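Local coordinates for Tat (Twin-arginine translocation) pathway signal sequence containing protein (Mycobacterium tuberculosis, PDB 5IMU) that is of unknown function, probably exported by the twin-arginine pathway, and in this C-terminal fragment combines an alpha/beta domain with a helical bundle and binds a potassium ion, at residues L45-L50 and T66-T71; R19-V24 and W33-R38; S113-I118 and N207-W212. One frame throughout, in Å; residues are numbered along the deposited sequence.

Interactions 1 and 2 share one mixed beta-sheet, while interaction 3 ties the same region to the helical bundle. Strands 44-48 and 33-37 are neighbours in that sheet: the centres of interactions 1 and 2 lie about 11 Å apart, with probable hydrogen bonds from Leu45 N to Gly36 O (2.8 Å) and Val47 N to Ala34 O (2.9 Å). Interaction 3, also about 11 Å from interaction 1 between centres, touches it where Pro70 CG meets Ile118 CD1 at 3.6 Å. Interactions 2 and 3 do not touch, their nearest atoms being about 7 Å apart. The potassium ion, bound at Thr66 in interaction 1, is about 8 Å from the Ile20 side chain and 13 Å from that of Arg115.

Interaction 1: residues L45-L50 and T66-T71; sequences LLVTDL and TLLEPT. With K (potassium ion), chain B.
The flat peptide group joining Leu67 to Leu68 carries Leu45 CD1 over one face, 3.6 Å from Leu68 N, while its N-H is given to water 1. This is the parallel pairing of strand 44-48 with the short outermost strand 65-67 of a mixed sheet in the DUF5632 region. Its bridge is Leu45 with Thr66, where Leu46 N donates to Thr66 O at 3.0 Å. The same oxygen receives a CA-H...O contact from Leu45 CA (3.3 Å). Past the Leu45-Thr66 pair the strands draw apart, and water 1 links the two backbones, donating to Leu46 O and accepting from Leu68 N, at 2.8 Å to each.

Leu68 packs back on strand 44-48 with its branches. Its CG runs anti to the carbonyl carbon (chi1 -69°), which carries CD1 to 3.6 Å from Val47 CG1 and CD2 to 3.9 Å from Leu45 CD2, the Leu45 and Leu68 side chains crossing near a right angle. At the other end Thr66 joins the potassium site, which also includes Thr44 and Asn64: Thr66 OG1 binds the ion at 2.8 Å, and water 2 is a further ligand.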
ATOM      1  N   LEU A  45      10.012  -1.175   9.803  1.00 10.88           N
ATOM      2  CA  LEU A  45       9.730  -0.950   8.392  1.00 12.22           C
ATOM      3  C   LEU A  45       8.986  -2.149   7.821  1.00 13.71           C
ATOM      4  O   LEU A  45       9.383  -3.294   8.055  1.00 11.42           O
ATOM      5  CB  LEU A  45      11.029  -0.716   7.617  1.00 12.48           C
ATOM      6  CG  LEU A  45      10.928  -0.515   6.106  1.00 16.86           C
ATOM      7  CD1 LEU A  45      10.204   0.781   5.782  1.00 16.87           C
ATOM      8  CD2 LEU A  45      12.312  -0.535   5.480  1.00 18.21           C
ATOM      9  N   LEU A  46       7.913  -1.887   7.073  1.00  8.39           N
ATOM     10  CA  LEU A  46       7.082  -2.929   6.482  1.00 11.93           C
ATOM     11  C   LEU A  46       7.000  -2.724   4.975  1.00 13.66           C
ATOM     12  O   LEU A  46       6.738  -1.608   4.510  1.00 11.18           O
ATOM     13  CB  LEU A  46       5.675  -2.920   7.086  1.00 16.02           C
ATOM     14  CG  LEU A  46       4.690  -3.928   6.492  1.00 24.82           C
ATOM     15  CD1 LEU A  46       5.163  -5.356   6.714  1.00 17.30           C
ATOM     16  CD2 LEU A  46       3.307  -3.723   7.073  1.00 24.01           C
ATOM     17  N   VAL A  47       7.221  -3.798   4.214  1.00 13.92           N
ATOM     18  CA  VAL A  47       7.254  -3.718   2.758  1.00 10.67           C
ATOM     19  C   VAL A  47       6.535  -4.911   2.141  1.00 14.87           C
ATOM     20  O   VAL A  47       6.402  -5.975   2.753  1.00 10.37           O
ATOM     21  CB  VAL A  47       8.697  -3.659   2.205  1.00 10.88           C
ATOM     22  CG1 VAL A  47       9.470  -2.492   2.802  1.00 11.13           C
ATOM     23  CG2 VAL A  47       9.420  -4.979   2.452  1.00 10.72           C
ATOM     24  N   THR A  48       6.057  -4.705   0.916  1.00 13.00           N
ATOM     25  CA  THR A  48       5.785  -5.764  -0.043  1.00 10.44           C
ATOM     26  C   THR A  48       6.450  -5.366  -1.354  1.00  9.87           C
ATOM     27  O   THR A  48       6.721  -4.187  -1.595  1.00 10.29           O
ATOM     28  CB  THR A  48       4.281  -5.992  -0.259  1.00 12.63           C
ATOM     29  OG1 THR A  48       4.088  -6.969  -1.292  1.00 11.44           O
ATOM     30  CG2 THR A  48       3.598  -4.695  -0.667  1.00 11.06           C
ATOM     31  N   ASP A  49       6.727  -6.354  -2.202  1.00 10.24           N
ATOM     32  CA  ASP A  49       7.353  -6.083  -3.489  1.00 14.13           C
ATOM     33  C   ASP A  49       6.334  -5.908  -4.609  1.00 14.68           C
ATOM     34  O   ASP A  49       6.706  -5.960  -5.789  1.00 12.97           O
ATOM     35  CB  ASP A  49       8.356  -7.187  -3.840  1.00 12.80           C
ATOM     36  CG  ASP A  49       7.706  -8.551  -4.007  1.00 14.78           C
ATOM     37  OD1 ASP A  49       6.508  -8.703  -3.687  1.00 15.46           O
ATOM     38  OD2 ASP A  49       8.405  -9.481  -4.462  1.00 14.46           O
ATOM     39  N   LEU A  50       5.062  -5.697  -4.262  1.00 15.71           N
ATOM     40  CA  LEU A  50       4.027  -5.504  -5.274  1.00 10.85           C
ATOM     41  C   LEU A  50       4.349  -4.321  -6.180  1.00 12.83           C
ATOM     42  O   LEU A  50       4.205  -4.410  -7.405  1.00 16.41           O
ATOM     43  CB  LEU A  50       2.669  -5.310  -4.598  1.00 11.90           C
ATOM     44  CG  LEU A  50       1.444  -5.057  -5.482  1.00  8.94           C
ATOM     45  CD1 LEU A  50       1.146  -6.254  -6.377  1.00 12.56           C
ATOM     46  CD2 LEU A  50       0.231  -4.707  -4.629  1.00 10.09           C
ATOM     47  N   THR A  66       6.398   1.748   9.830  1.00 12.54           N
ATOM     48  CA  THR A  66       6.855   2.790   8.924  1.00 12.53           C
ATOM     49  C   THR A  66       6.986   2.200   7.529  1.00  9.59           C
ATOM     50  O   THR A  66       7.348   1.028   7.377  1.00 11.77           O
ATOM     51  CB  THR A  66       8.198   3.372   9.393  1.00 14.51           C
ATOM     52  OG1 THR A  66       8.033   3.964  10.687  1.00 17.13           O
ATOM     53  CG2 THR A  66       8.709   4.430   8.431  1.00 16.75           C
ATOM     54  N   LEU A  67       6.678   3.001   6.515  1.00  9.87           N
ATOM     55  CA  LEU A  67       6.690   2.549   5.133  1.00  9.17           C
ATOM     56  C   LEU A  67       7.845   3.189   4.373  1.00 11.09           C
ATOM     57  O   LEU A  67       8.370   4.237   4.758  1.00  9.58           O
ATOM     58  CB  LEU A  67       5.364   2.888   4.442  1.00  7.86           C
ATOM     59  CG  LEU A  67       4.097   2.410   5.154  1.00 10.14           C
ATOM     60  CD1 LEU A  67       2.853   2.905   4.429  1.00 10.37           C
ATOM     61  CD2 LEU A  67       4.084   0.893   5.279  1.00  7.91           C
ATOM     62  N   LEU A  68       8.242   2.535   3.283  1.00 10.92           N
ATOM     63  CA  LEU A  68       9.202   3.139   2.370  1.00  9.83           C
ATOM     64  C   LEU A  68       8.609   4.402   1.762  1.00 15.32           C
ATOM     65  O   LEU A  68       7.422   4.454   1.428  1.00 13.16           O
ATOM     66  CB  LEU A  68       9.588   2.158   1.259  1.00  8.76           C
ATOM     67  CG  LEU A  68      10.412   0.917   1.597  1.00 10.43           C
ATOM     68  CD1 LEU A  68      10.513   0.014   0.376  1.00 10.99           C
ATOM     69  CD2 LEU A  68      11.797   1.302   2.095  1.00 17.29           C
ATOM     70  N   GLU A  69       9.440   5.428   1.624  1.00 17.75           N
ATOM     71  CA  GLU A  69       8.982   6.662   1.016  1.00 17.70           C
ATOM     72  C   GLU A  69       8.840   6.480  -0.495  1.00 16.94           C
ATOM     73  O   GLU A  69       9.528   5.649  -1.096  1.00 18.03           O
ATOM     74  CB  GLU A  69       9.950   7.800   1.331  1.00 18.03           C
ATOM     75  CG  GLU A  69       9.989   8.155   2.811  1.00 27.83           C
ATOM     76  CD  GLU A  69      10.847   9.367   3.105  1.00 43.82           C
ATOM     77  OE1 GLU A  69      11.965   9.455   2.556  1.00 46.08           O
ATOM     78  OE2 GLU A  69      10.400  10.236   3.883  1.00 54.24           O
ATOM     79  N   PRO A  70       7.934   7.231  -1.135  1.00 13.57           N
ATOM     80  CA  PRO A  70       7.740   7.063  -2.580  1.00 16.92           C
ATOM     81  C   PRO A  70       8.913   7.588  -3.390  1.00 22.26           C
ATOM     82  O   PRO A  70       9.064   8.797  -3.587  1.00 26.54           O
ATOM     83  CB  PRO A  70       6.458   7.856  -2.861  1.00 16.81           C
ATOM     84  CG  PRO A  70       6.405   8.871  -1.781  1.00 22.37           C
ATOM     85  CD  PRO A  70       7.007   8.223  -0.564  1.00 14.50           C
ATOM     86  N   THR A  71       9.757   6.668  -3.846  1.00 25.14           N
ATOM     87  CA  THR A  71      10.842   6.958  -4.768  1.00 30.03           C
ATOM     88  C   THR A  71      10.931   5.791  -5.740  1.00 39.35           C
ATOM     89  O   THR A  71      10.551   4.665  -5.405  1.00 31.05           O
ATOM     90  CB  THR A  71      12.177   7.162  -4.024  1.00 32.49           C
ATOM     91  OG1 THR A  71      12.046   8.252  -3.104  1.00 35.17           O
ATOM     92  CG2 THR A  71      13.312   7.478  -4.991  1.00 42.08           C
TER
HETATM   93  K     K B 501       8.051   2.421  13.011  1.00 38.26           K
HETATM   94  O   HOH W   1       6.946   0.211   2.345  1.00 13.09           O
HETATM   95  O   HOH W   2       8.501   4.496  15.078  1.00 28.66           O

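Interaction 2: residues R19-V24 and W33-R38; sequences RIVDAV and WAAGLR
Val21 and Ala35 mark the closest backbone approach, 6.1 Å between their CA atoms, where the end of helix 6-27 runs back over strand 33-37. The segment axes come within 7.8 Å and their directions differ by 153°, so this is an antiparallel helix-on-sheet layer, one side of the alpha/beta arrangement in the DUF5632 region. Strand 33-37 is an inner strand, with 44-48 and 88-92 as its neighbours. These are drawn in too, Val24 touching Leu46 and Val21 touching Ala90 and His92, so the helix bridges all three strands. The alternation of strand 33-37 decides what the helix meets: Trp33 and Ala35 turn their CB atoms to the helix, whereas Ala34 turns away.

The small Ala35 allows a close fit. Val21 CG2 comes down beside it, 3.5 Å from Ala35 N and equally near Ala35 CB, because CG2 lies anti to the carbonyl carbon while CG1, anti to the backbone N (chi1 169°), heads for Trp33 CB at 4.2 Å. One valine thus straddles two strand positions. Ile20 CG2 reaches Ala35 CB more loosely, at 4.4 Å.

The indole's own N-H is committed to the chain just after the helix, Trp33 NE1 bonding to Glu28 O, which helps fix the ring's rotation. A turn further on from Ile20 and Val21, Val24 meets this ring. Val24 CG2 lies over one face in a CH-pi contact, 3.9 Å from the centroid of the Trp33 six-membered ring and 25° off its normal, displaced toward the CD2-CE3 bond.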
ATOM      1  N   ARG A  19       4.877 -11.547  13.943  1.00 12.41           N
ATOM      2  CA  ARG A  19       3.446 -11.308  14.114  1.00 10.19           C
ATOM      3  C   ARG A  19       2.976 -10.142  13.254  1.00 14.22           C
ATOM      4  O   ARG A  19       1.856 -10.162  12.729  1.00  9.91           O
ATOM      5  CB  ARG A  19       3.112 -11.051  15.585  1.00 14.10           C
ATOM      6  CG  ARG A  19       3.274 -12.264  16.487  1.00 17.55           C
ATOM      7  CD  ARG A  19       2.621 -12.035  17.848  1.00 21.00           C
ATOM      8  NE  ARG A  19       3.193 -10.897  18.563  1.00 20.17           N
ATOM      9  CZ  ARG A  19       4.245 -10.976  19.372  1.00 22.86           C
ATOM     10  NH1 ARG A  19       4.843 -12.142  19.571  1.00 17.82           N
ATOM     11  NH2 ARG A  19       4.700  -9.891  19.982  1.00 21.15           N
ATOM     12  N   ILE A  20       3.816  -9.116  13.097  1.00 10.37           N
ATOM     13  CA  ILE A  20       3.462  -7.990  12.237  1.00 10.28           C
ATOM     14  C   ILE A  20       3.364  -8.440  10.784  1.00 10.35           C
ATOM     15  O   ILE A  20       2.417  -8.087  10.071  1.00 10.11           O
ATOM     16  CB  ILE A  20       4.479  -6.847  12.410  1.00 12.10           C
ATOM     17  CG1 ILE A  20       4.272  -6.154  13.759  1.00 14.81           C
ATOM     18  CG2 ILE A  20       4.365  -5.844  11.271  1.00 18.52           C
ATOM     19  CD1 ILE A  20       5.271  -5.062  14.040  1.00 19.12           C
ATOM     20  N   VAL A  21       4.335  -9.233  10.324  1.00 11.03           N
ATOM     21  CA  VAL A  21       4.298  -9.748   8.956  1.00  9.48           C
ATOM     22  C   VAL A  21       3.067 -10.622   8.748  1.00 12.40           C
ATOM     23  O   VAL A  21       2.321 -10.458   7.775  1.00 11.93           O
ATOM     24  CB  VAL A  21       5.588 -10.521   8.634  1.00 12.44           C
ATOM     25  CG1 VAL A  21       5.436 -11.272   7.324  1.00 14.92           C
ATOM     26  CG2 VAL A  21       6.771  -9.579   8.562  1.00  8.69           C
ATOM     27  N   ASP A  22       2.837 -11.568   9.662  1.00  8.53           N
ATOM     28  CA  ASP A  22       1.696 -12.466   9.517  1.00 12.65           C
ATOM     29  C   ASP A  22       0.373 -11.712   9.590  1.00  8.56           C
ATOM     30  O   ASP A  22      -0.629 -12.166   9.025  1.00 12.33           O
ATOM     31  CB  ASP A  22       1.755 -13.561  10.582  1.00 13.20           C
ATOM     32  CG  ASP A  22       2.939 -14.492  10.393  1.00 17.28           C
ATOM     33  OD1 ASP A  22       3.569 -14.440   9.315  1.00 15.42           O
ATOM     34  OD2 ASP A  22       3.237 -15.279  11.317  1.00 18.49           O
ATOM     35  N   ALA A  23       0.354 -10.555  10.260  1.00 12.26           N
ATOM     36  CA  ALA A  23      -0.879  -9.781  10.361  1.00 13.11           C
ATOM     37  C   ALA A  23      -1.294  -9.213   9.008  1.00 15.19           C
ATOM     38  O   ALA A  23      -2.481  -9.219   8.663  1.00 10.71           O
ATOM     39  CB  ALA A  23      -0.713  -8.659  11.385  1.00 12.44           C
ATOM     40  N   VAL A  24      -0.336  -8.704   8.229  1.00  7.30           N
ATOM     41  CA  VAL A  24      -0.692  -8.226   6.897  1.00 10.66           C
ATOM     42  C   VAL A  24      -0.790  -9.387   5.917  1.00 12.82           C
ATOM     43  O   VAL A  24      -1.592  -9.343   4.975  1.00 12.06           O
ATOM     44  CB  VAL A  24       0.304  -7.162   6.403  1.00 12.78           C
ATOM     45  CG1 VAL A  24       0.200  -5.904   7.248  1.00  9.91           C
ATOM     46  CG2 VAL A  24       1.726  -7.703   6.406  1.00 12.48           C
ATOM     47  N   TRP A  33       5.716 -10.384   1.750  1.00 11.29           N
ATOM     48  CA  TRP A  33       5.842  -9.315   2.729  1.00  9.46           C
ATOM     49  C   TRP A  33       7.132  -9.484   3.518  1.00  9.81           C
ATOM     50  O   TRP A  33       7.671 -10.587   3.627  1.00 11.65           O
ATOM     51  CB  TRP A  33       4.668  -9.305   3.723  1.00  8.56           C
ATOM     52  CG  TRP A  33       3.308  -9.096   3.123  1.00 15.87           C
ATOM     53  CD1 TRP A  33       2.449 -10.062   2.685  1.00 11.04           C
ATOM     54  CD2 TRP A  33       2.634  -7.846   2.938  1.00 13.53           C
ATOM     55  NE1 TRP A  33       1.288  -9.489   2.221  1.00  8.70           N
ATOM     56  CE2 TRP A  33       1.377  -8.129   2.367  1.00 12.74           C
ATOM     57  CE3 TRP A  33       2.974  -6.513   3.193  1.00 12.99           C
ATOM     58  CZ2 TRP A  33       0.461  -7.130   2.045  1.00 13.35           C
ATOM     59  CZ3 TRP A  33       2.061  -5.522   2.872  1.00 12.70           C
ATOM     60  CH2 TRP A  33       0.820  -5.836   2.306  1.00  9.32           C
ATOM     61  N   ALA A  34       7.608  -8.379   4.091  1.00 11.74           N
ATOM     62  CA  ALA A  34       8.734  -8.421   5.014  1.00  9.11           C
ATOM     63  C   ALA A  34       8.657  -7.234   5.961  1.00 11.11           C
ATOM     64  O   ALA A  34       8.150  -6.167   5.604  1.00 11.85           O
ATOM     65  CB  ALA A  34      10.079  -8.418   4.281  1.00  9.92           C
ATOM     66  N   ALA A  35       9.168  -7.431   7.175  1.00 13.08           N
ATOM     67  CA  ALA A  35       9.284  -6.366   8.159  1.00 10.07           C
ATOM     68  C   ALA A  35      10.643  -6.446   8.837  1.00 12.33           C
ATOM     69  O   ALA A  35      11.176  -7.534   9.070  1.00 12.06           O
ATOM     70  CB  ALA A  35       8.172  -6.432   9.212  1.00 10.77           C
ATOM     71  N   GLY A  36      11.197  -5.285   9.155  1.00 10.27           N
ATOM     72  CA  GLY A  36      12.518  -5.216   9.750  1.00 14.75           C
ATOM     73  C   GLY A  36      12.606  -4.092  10.759  1.00 14.01           C
ATOM     74  O   GLY A  36      11.897  -3.088  10.667  1.00 12.70           O
ATOM     75  N   LEU A  37      13.490  -4.277  11.734  1.00 11.68           N
ATOM     76  CA  LEU A  37      13.747  -3.284  12.771  1.00 10.19           C
ATOM     77  C   LEU A  37      15.019  -2.524  12.419  1.00 14.97           C
ATOM     78  O   LEU A  37      16.078  -3.132  12.231  1.00 12.15           O
ATOM     79  CB  LEU A  37      13.887  -3.943  14.144  1.00 11.97           C
ATOM     80  CG  LEU A  37      14.025  -2.980  15.327  1.00 15.55           C
ATOM     81  CD1 LEU A  37      12.735  -2.194  15.532  1.00 19.18           C
ATOM     82  CD2 LEU A  37      14.418  -3.714  16.602  1.00 19.80           C
ATOM     83  N   ARG A  38      14.913  -1.200  12.328  1.00 12.16           N
ATOM     84  CA  ARG A  38      16.074  -0.367  12.057  1.00 16.25           C
ATOM     85  C   ARG A  38      16.999  -0.325  13.270  1.00 16.96           C
ATOM     86  O   ARG A  38      16.624  -0.698  14.386  1.00 16.70           O
ATOM     87  CB  ARG A  38      15.641   1.050  11.677  1.00 21.84           C
ATOM     88  CG  ARG A  38      14.937   1.155  10.331  1.00 22.00           C
ATOM     89  CD  ARG A  38      15.924   1.508   9.230  1.00 30.86           C
ATOM     90  NE  ARG A  38      15.256   1.979   8.021  1.00 30.87           N
ATOM     91  CZ  ARG A  38      15.316   1.367   6.843  1.00 31.70           C
ATOM     92  NH1 ARG A  38      16.021   0.251   6.704  1.00 20.82           N
ATOM     93  NH2 ARG A  38      14.673   1.875   5.801  1.00 30.43           N
TER

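Interaction 3: residues S113-I118 and N207-W212; sequences SARSAI and NYHLAW
Arg115 of the segment 113-118 comes within 6.2 Å of Tyr208 on helix 203-216, CA to CA, and the chain then turns so that Ile118 also leans on that helix. The contact joins the alpha/beta part to the helical bundle of the DUF5631 region, and Arg115 and Ile118 both pack on the Tyr208 ring.

The phenol ring is sandwiched. Arg115 CB lies over one face, a CH-pi contact 4.1 Å from the centroid of the Tyr208 ring and 23° off its normal; Trp212 CD1, one turn along the same helix, lies 3.7 Å above the opposite face, and His209 CE1 sits in plane at the edge. With CG anti to the backbone N (chi1 170°), the tyrosine ring lies alongside the Arg115 side chain. From CB the arginine chain runs extended past the ring, bringing NH1 to 3.4 Å from Tyr208 CE2. That carbon lies at the guanidinium edge, near its plane, and the two planes are 77° apart, so no parallel stack forms.

The polar groups are tied to the loop containing Trp54, Ile55 and Pro56. Arg115 NH1 bonds to Ile55 O and Arg115 NH2 to Pro56 O, Tyr208 OH accepts from Ile55 N, His209 ND1 is hydrogen-bonded to Trp54 NE1, and Arg115 NE forms a salt bridge with Asp111 OD1. These bonds restrict rotation of the guanidinium and hold the ring's hydroxyl end in place.

Asn207 bonds to the chain following Ile118, through OD1 to Val121 N and ND2 to Pro119 O. Ile118 makes the apolar part of the contact: its CG2 rests 3.9 Å from Ala211 CB, while its CD1 touches both aromatics, 3.7 Å from Tyr208 CD1 and 4.0 Å from Trp212 NE1.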
ATOM      1  N   SER A 113      -1.131   6.837  10.522  1.00 12.42           N
ATOM      2  CA  SER A 113       0.222   7.351  10.714  1.00 12.51           C
ATOM      3  C   SER A 113       1.167   6.852   9.626  1.00 12.52           C
ATOM      4  O   SER A 113       2.012   7.610   9.136  1.00 13.21           O
ATOM      5  CB  SER A 113       0.743   6.964  12.097  1.00 19.26           C
ATOM      6  OG  SER A 113       0.652   5.564  12.311  1.00 29.78           O
ATOM      7  N   ALA A 114       1.036   5.584   9.229  1.00  9.80           N
ATOM      8  CA  ALA A 114       1.972   5.017   8.261  1.00 11.75           C
ATOM      9  C   ALA A 114       1.821   5.660   6.889  1.00 12.45           C
ATOM     10  O   ALA A 114       2.819   5.884   6.192  1.00  9.54           O
ATOM     11  CB  ALA A 114       1.777   3.504   8.162  1.00  9.73           C
ATOM     12  N   ARG A 115       0.593   5.971   6.482  1.00  7.82           N
ATOM     13  CA  ARG A 115       0.337   6.468   5.137  1.00 10.78           C
ATOM     14  C   ARG A 115       0.293   7.991   5.051  1.00 10.40           C
ATOM     15  O   ARG A 115       0.057   8.524   3.963  1.00 12.45           O
ATOM     16  CB  ARG A 115      -0.977   5.882   4.598  1.00 11.61           C
ATOM     17  CG  ARG A 115      -1.018   4.352   4.544  1.00 12.19           C
ATOM     18  CD  ARG A 115      -2.381   3.858   4.066  1.00 12.17           C
ATOM     19  NE  ARG A 115      -2.549   2.410   4.183  1.00 10.89           N
ATOM     20  CZ  ARG A 115      -2.346   1.548   3.190  1.00 10.94           C
ATOM     21  NH1 ARG A 115      -1.958   1.981   1.998  1.00  8.08           N
ATOM     22  NH2 ARG A 115      -2.532   0.248   3.388  1.00  9.10           N
ATOM     23  N   SER A 116       0.532   8.704   6.155  1.00 12.36           N
ATOM     24  CA  SER A 116       0.474  10.162   6.171  1.00 12.80           C
ATOM     25  C   SER A 116       1.851  10.821   6.162  1.00 15.30           C
ATOM     26  O   SER A 116       1.939  12.042   6.325  1.00 16.77           O
ATOM     27  CB  SER A 116      -0.304  10.653   7.393  1.00 15.06           C
ATOM     28  OG  SER A 116      -1.654  10.231   7.353  1.00 19.22           O
ATOM     29  N   ALA A 117       2.923  10.052   5.977  1.00 14.52           N
ATOM     30  CA  ALA A 117       4.272  10.594   6.085  1.00 20.27           C
ATOM     31  C   ALA A 117       4.731  11.336   4.835  1.00 23.83           C
ATOM     32  O   ALA A 117       5.814  11.933   4.854  1.00 29.22           O
ATOM     33  CB  ALA A 117       5.263   9.472   6.411  1.00 15.64           C
ATOM     34  N   ILE A 118       3.950  11.323   3.760  1.00 20.69           N
ATOM     35  CA  ILE A 118       4.352  11.954   2.505  1.00 15.89           C
ATOM     36  C   ILE A 118       3.888  13.405   2.496  1.00 22.53           C
ATOM     37  O   ILE A 118       2.716  13.678   2.795  1.00 19.25           O
ATOM     38  CB  ILE A 118       3.786  11.199   1.292  1.00 21.26           C
ATOM     39  CG1 ILE A 118       4.219   9.733   1.327  1.00 23.66           C
ATOM     40  CG2 ILE A 118       4.225  11.862  -0.010  1.00 17.54           C
ATOM     41  CD1 ILE A 118       3.503   8.866   0.324  1.00 18.76           C
ATOM     42  N   ASN A 207      -3.664  11.636  -1.186  1.00 11.78           N
ATOM     43  CA  ASN A 207      -2.304  12.117  -1.397  1.00 13.89           C
ATOM     44  C   ASN A 207      -1.317  10.956  -1.462  1.00 15.53           C
ATOM     45  O   ASN A 207      -0.457  10.905  -2.351  1.00 11.04           O
ATOM     46  CB  ASN A 207      -1.930  13.094  -0.281  1.00 14.49           C
ATOM     47  CG  ASN A 207      -0.626  13.811  -0.547  1.00 16.93           C
ATOM     48  OD1 ASN A 207      -0.548  14.679  -1.415  1.00 20.92           O
ATOM     49  ND2 ASN A 207       0.409  13.458   0.210  1.00 17.25           N
ATOM     50  N   TYR A 208      -1.433  10.008  -0.528  1.00 13.65           N
ATOM     51  CA  TYR A 208      -0.547   8.846  -0.504  1.00 11.19           C
ATOM     52  C   TYR A 208      -0.590   8.091  -1.827  1.00 11.13           C
ATOM     53  O   TYR A 208       0.452   7.763  -2.406  1.00 11.12           O
ATOM     54  CB  TYR A 208      -0.938   7.931   0.662  1.00 11.15           C
ATOM     55  CG  TYR A 208      -0.273   6.567   0.686  1.00 10.32           C
ATOM     56  CD1 TYR A 208       0.934   6.370   1.352  1.00  9.44           C
ATOM     57  CD2 TYR A 208      -0.868   5.472   0.073  1.00  9.37           C
ATOM     58  CE1 TYR A 208       1.537   5.121   1.386  1.00  6.87           C
ATOM     59  CE2 TYR A 208      -0.272   4.222   0.100  1.00 10.37           C
ATOM     60  CZ  TYR A 208       0.931   4.052   0.759  1.00 11.23           C
ATOM     61  OH  TYR A 208       1.527   2.810   0.792  1.00  9.53           O
ATOM     62  N   HIS A 209      -1.794   7.811  -2.328  1.00  9.73           N
ATOM     63  CA  HIS A 209      -1.911   7.024  -3.551  1.00  9.35           C
ATOM     64  C   HIS A 209      -1.469   7.824  -4.771  1.00 12.17           C
ATOM     65  O   HIS A 209      -0.871   7.267  -5.699  1.00 10.38           O
ATOM     66  CB  HIS A 209      -3.345   6.525  -3.716  1.00  8.68           C
ATOM     67  CG  HIS A 209      -3.733   5.477  -2.721  1.00  9.12           C
ATOM     68  ND1 HIS A 209      -3.077   4.269  -2.619  1.00  9.33           N
ATOM     69  CD2 HIS A 209      -4.706   5.458  -1.780  1.00  9.61           C
ATOM     70  CE1 HIS A 209      -3.631   3.550  -1.660  1.00 12.33           C
ATOM     71  NE2 HIS A 209      -4.621   4.248  -1.134  1.00 11.87           N
ATOM     72  N   LEU A 210      -1.750   9.128  -4.790  1.00 10.10           N
ATOM     73  CA  LEU A 210      -1.328   9.955  -5.916  1.00 12.17           C
ATOM     74  C   LEU A 210       0.191  10.071  -5.980  1.00 17.31           C
ATOM     75  O   LEU A 210       0.776  10.030  -7.069  1.00 10.95           O
ATOM     76  CB  LEU A 210      -1.960  11.343  -5.816  1.00 12.09           C
ATOM     77  CG  LEU A 210      -2.486  12.014  -7.089  1.00 26.99           C
ATOM     78  CD1 LEU A 210      -2.225  13.515  -7.048  1.00 15.42           C
ATOM     79  CD2 LEU A 210      -1.911  11.394  -8.357  1.00 18.32           C
ATOM     80  N   ALA A 211       0.844  10.230  -4.826  1.00 11.11           N
ATOM     81  CA  ALA A 211       2.302  10.303  -4.809  1.00 13.18           C
ATOM     82  C   ALA A 211       2.922   9.011  -5.321  1.00 13.86           C
ATOM     83  O   ALA A 211       3.881   9.038  -6.102  1.00 10.78           O
ATOM     84  CB  ALA A 211       2.797  10.614  -3.395  1.00 12.89           C
ATOM     85  N   TRP A 212       2.381   7.866  -4.900  1.00 10.87           N
ATOM     86  CA  TRP A 212       2.910   6.593  -5.371  1.00 10.29           C
ATOM     87  C   TRP A 212       2.605   6.364  -6.845  1.00 15.05           C
ATOM     88  O   TRP A 212       3.374   5.685  -7.535  1.00 12.33           O
ATOM     89  CB  TRP A 212       2.358   5.451  -4.523  1.00  9.70           C
ATOM     90  CG  TRP A 212       3.192   5.192  -3.309  1.00 13.45           C
ATOM     91  CD1 TRP A 212       2.926   5.578  -2.027  1.00 10.45           C
ATOM     92  CD2 TRP A 212       4.447   4.503  -3.271  1.00 13.58           C
ATOM     93  NE1 TRP A 212       3.937   5.162  -1.190  1.00 11.25           N
ATOM     94  CE2 TRP A 212       4.883   4.501  -1.931  1.00 13.28           C
ATOM     95  CE3 TRP A 212       5.241   3.884  -4.240  1.00 12.51           C
ATOM     96  CZ2 TRP A 212       6.079   3.901  -1.537  1.00 17.22           C
ATOM     97  CZ3 TRP A 212       6.429   3.290  -3.848  1.00 14.51           C
ATOM     98  CH2 TRP A 212       6.837   3.302  -2.509  1.00 12.90           C
TER